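Long-range contact in agrin (Gallus gallus, PDB 1PZ7), which probably organises the neuromuscular synapse from the basal lamina, clustering acetylcholine receptors, with its activity modulated by alternative splicing and calcium binding: residues Lys7-Ala16 and Asn194-Cys201. Residues are numbered along the deposited sequence; the frame is centred on the assembly and turned at random.
Sequences KAAGDAEAIA and NNPTILHC
I15 and H200 lie side by side where the two chain ends of the laminin G-type beta sandwich meet: the C-terminal tail runs antiparallel beside the start of strand 15-18. They form a non-hydrogen-bonded pair, a single bridge with CA atoms 4.5 Å apart, clasped on either side by backbone bonds, A16 N to L199 O at 2.8 Å and C201 N to A14 O at 3.0 Å. Both side chains leave the backbone facing away from the opposite segment, yet they still touch. H200 keeps CG anti to its carbonyl carbon, and in I15 the two torsions together (chi1 -62°, chi2 -57°) bring CD1 obliquely to the imidazole, 3.5 Å from ND1. CD1 also brushes I198 CG2, while the I15 side chain packs against M23, L188 and V189. From the loop, the extended chain of E13 brings its carboxylate to the ring, OE1 3.2 Å from H200 CE1, with the two planes 28° apart. The A8 methyl lies over one ring face, though modelled too close for its exact position to be trusted; ND1, buried here, finds no polar partner. Flanking the bridge, A14 CB packs on C201 CB and, on the L199 side, A16 CB on L199 CB. SG of C201 is disulfide-bonded to C175 of strand 175-181, which pairs with strand 15-18, so the tail is tied covalently to the sheet. At the other end, one water accepts from L199 N and sits 2.8 Å from A16 O and 3.0 Å from T197 O.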
loop_
_atom_site.group_PDB
_atom_site.type_symbol
_atom_site.label_atom_id
_atom_site.label_comp_id
_atom_site.label_asym_id
_atom_site.label_seq_id
_atom_site.Cartn_x
_atom_site.Cartn_y
_atom_site.Cartn_z
ATOM N N LYS A 7 -7.815 18.390 -1.259
ATOM C CA LYS A 7 -6.467 18.958 -1.535
ATOM C C LYS A 7 -5.868 19.616 -0.299
ATOM O O LYS A 7 -6.581 19.956 0.649
ATOM C CB LYS A 7 -6.544 19.979 -2.672
ATOM C CG LYS A 7 -7.885 20.706 -2.792
ATOM C CD LYS A 7 -8.113 21.654 -1.628
ATOM C CE LYS A 7 -9.557 22.105 -1.519
ATOM N NZ LYS A 7 -10.039 22.813 -2.739
ATOM N N ALA A 8 -4.545 19.714 -0.280
ATOM C CA ALA A 8 -3.842 20.504 0.722
ATOM C C ALA A 8 -4.203 21.990 0.680
ATOM O O ALA A 8 -3.360 22.827 0.354
ATOM C CB ALA A 8 -2.363 20.357 0.540
ATOM N N ALA A 9 -5.447 22.314 1.018
ATOM C CA ALA A 9 -5.900 23.702 1.083
ATOM C C ALA A 9 -7.209 23.825 1.871
ATOM O O ALA A 9 -7.942 24.805 1.724
ATOM C CB ALA A 9 -6.060 24.277 -0.316
ATOM N N GLY A 10 -7.495 22.832 2.710
ATOM C CA GLY A 10 -8.691 22.833 3.533
ATOM C C GLY A 10 -8.818 21.576 4.377
ATOM O O GLY A 10 -9.447 20.604 3.956
ATOM N N ASP A 11 -8.222 21.601 5.569
ATOM C CA ASP A 11 -8.271 20.480 6.516
ATOM C C ASP A 11 -7.363 19.314 6.120
ATOM O O ASP A 11 -6.168 19.355 6.386
ATOM C CB ASP A 11 -9.709 20.003 6.754
ATOM C CG ASP A 11 -10.429 20.829 7.801
ATOM O OD1 ASP A 11 -11.634 20.580 8.029
ATOM O OD2 ASP A 11 -9.875 21.742 8.449
ATOM N N ALA A 12 -7.912 18.272 5.502
ATOM C CA ALA A 12 -7.097 17.129 5.103
ATOM C C ALA A 12 -6.235 17.472 3.896
ATOM O O ALA A 12 -6.750 17.870 2.854
ATOM C CB ALA A 12 -7.979 15.943 4.782
ATOM N N GLU A 13 -4.924 17.313 4.037
ATOM C CA GLU A 13 -4.014 17.569 2.929
ATOM C C GLU A 13 -4.061 16.391 1.961
ATOM O O GLU A 13 -3.587 15.304 2.280
ATOM C CB GLU A 13 -2.591 17.786 3.437
ATOM C CG GLU A 13 -1.571 17.911 2.323
ATOM C CD GLU A 13 -0.365 18.740 2.716
ATOM O OE1 GLU A 13 0.144 19.498 1.862
ATOM O OE2 GLU A 13 0.078 18.633 3.875
ATOM N N ALA A 14 -4.652 16.611 0.789
ATOM C CA ALA A 14 -4.788 15.560 -0.217
ATOM C C ALA A 14 -3.767 15.753 -1.326
ATOM O O ALA A 14 -3.695 16.816 -1.938
ATOM C CB ALA A 14 -6.189 15.555 -0.785
ATOM N N ILE A 15 -2.985 14.710 -1.578
ATOM C CA ILE A 15 -1.927 14.753 -2.578
ATOM C C ILE A 15 -2.359 14.047 -3.860
ATOM O O ILE A 15 -2.990 12.994 -3.819
ATOM C CB ILE A 15 -0.651 14.109 -1.998
ATOM C CG1 ILE A 15 -0.168 14.900 -0.773
ATOM C CG2 ILE A 15 0.438 14.020 -3.051
ATOM C CD1 ILE A 15 0.110 16.363 -1.041
ATOM N N ALA A 16 -2.008 14.646 -4.995
ATOM C CA ALA A 16 -2.376 14.123 -6.303
ATOM C C ALA A 16 -1.262 13.266 -6.878
ATOM O O ALA A 16 -0.081 13.568 -6.702
ATOM C CB ALA A 16 -2.697 15.260 -7.254
ATOM N N ASN A 194 12.220 10.685 -1.539
ATOM C CA ASN A 194 12.718 10.661 -2.915
ATOM C C ASN A 194 12.471 11.940 -3.708
ATOM O O ASN A 194 12.474 11.915 -4.939
ATOM C CB ASN A 194 12.096 9.489 -3.669
ATOM C CG ASN A 194 10.591 9.587 -3.740
ATOM O OD1 ASN A 194 9.928 9.842 -2.733
ATOM N ND2 ASN A 194 10.038 9.388 -4.930
ATOM N N ASN A 195 12.260 13.052 -3.013
ATOM C CA ASN A 195 12.047 14.334 -3.678
ATOM C C ASN A 195 11.088 14.222 -4.868
ATOM O O ASN A 195 11.462 14.486 -6.013
ATOM C CB ASN A 195 13.391 14.914 -4.138
ATOM C CG ASN A 195 13.323 16.404 -4.425
ATOM O OD1 ASN A 195 12.559 16.854 -5.278
ATOM N ND2 ASN A 195 14.133 17.180 -3.715
ATOM N N PRO A 196 9.850 13.828 -4.605
ATOM C CA PRO A 196 8.853 13.715 -5.669
ATOM C C PRO A 196 8.290 15.081 -6.045
ATOM O O PRO A 196 8.473 16.039 -5.295
ATOM C CB PRO A 196 7.782 12.849 -5.011
ATOM C CG PRO A 196 7.799 13.348 -3.611
ATOM C CD PRO A 196 9.282 13.445 -3.298
ATOM N N THR A 197 7.636 15.170 -7.198
ATOM C CA THR A 197 6.993 16.409 -7.610
ATOM C C THR A 197 5.654 16.484 -6.887
ATOM O O THR A 197 4.777 15.648 -7.110
ATOM C CB THR A 197 6.796 16.442 -9.132
ATOM O OG1 THR A 197 8.070 16.501 -9.790
ATOM C CG2 THR A 197 6.106 17.727 -9.565
ATOM N N ILE A 198 5.503 17.477 -6.018
ATOM C CA ILE A 198 4.295 17.605 -5.207
ATOM C C ILE A 198 3.177 18.377 -5.892
ATOM O O ILE A 198 3.350 19.521 -6.301
ATOM C CB ILE A 198 4.616 18.284 -3.863
ATOM C CG1 ILE A 198 5.671 17.484 -3.094
ATOM C CG2 ILE A 198 3.343 18.440 -3.030
ATOM C CD1 ILE A 198 5.271 16.057 -2.789
ATOM N N LEU A 199 2.025 17.732 -6.001
ATOM C CA LEU A 199 0.842 18.354 -6.563
ATOM C C LEU A 199 -0.299 18.049 -5.614
ATOM O O LEU A 199 -0.383 16.949 -5.075
ATOM C CB LEU A 199 0.525 17.793 -7.947
ATOM C CG LEU A 199 1.407 18.229 -9.121
ATOM C CD1 LEU A 199 2.759 17.561 -9.059
ATOM C CD2 LEU A 199 0.735 17.890 -10.434
ATOM N N HIS A 200 -1.166 19.027 -5.392
ATOM C CA HIS A 200 -2.304 18.833 -4.508
ATOM C C HIS A 200 -3.531 18.447 -5.317
ATOM O O HIS A 200 -3.638 18.770 -6.502
ATOM C CB HIS A 200 -2.555 20.090 -3.681
ATOM C CG HIS A 200 -1.390 20.482 -2.827
ATOM N ND1 HIS A 200 -0.886 19.662 -1.840
ATOM C CD2 HIS A 200 -0.615 21.591 -2.827
ATOM C CE1 HIS A 200 0.142 20.256 -1.261
ATOM N NE2 HIS A 200 0.328 21.427 -1.842
ATOM N N CYS A 201 -4.446 17.740 -4.669
ATOM C CA CYS A 201 -5.651 17.248 -5.319
ATOM C C CYS A 201 -6.512 18.365 -5.906
ATOM O O CYS A 201 -6.553 19.490 -5.417
ATOM C CB CYS A 201 -6.473 16.440 -4.324
ATOM S SG CYS A 201 -7.638 15.347 -5.132
HETATM O O HOH W 1 2.229 14.838 -5.710
#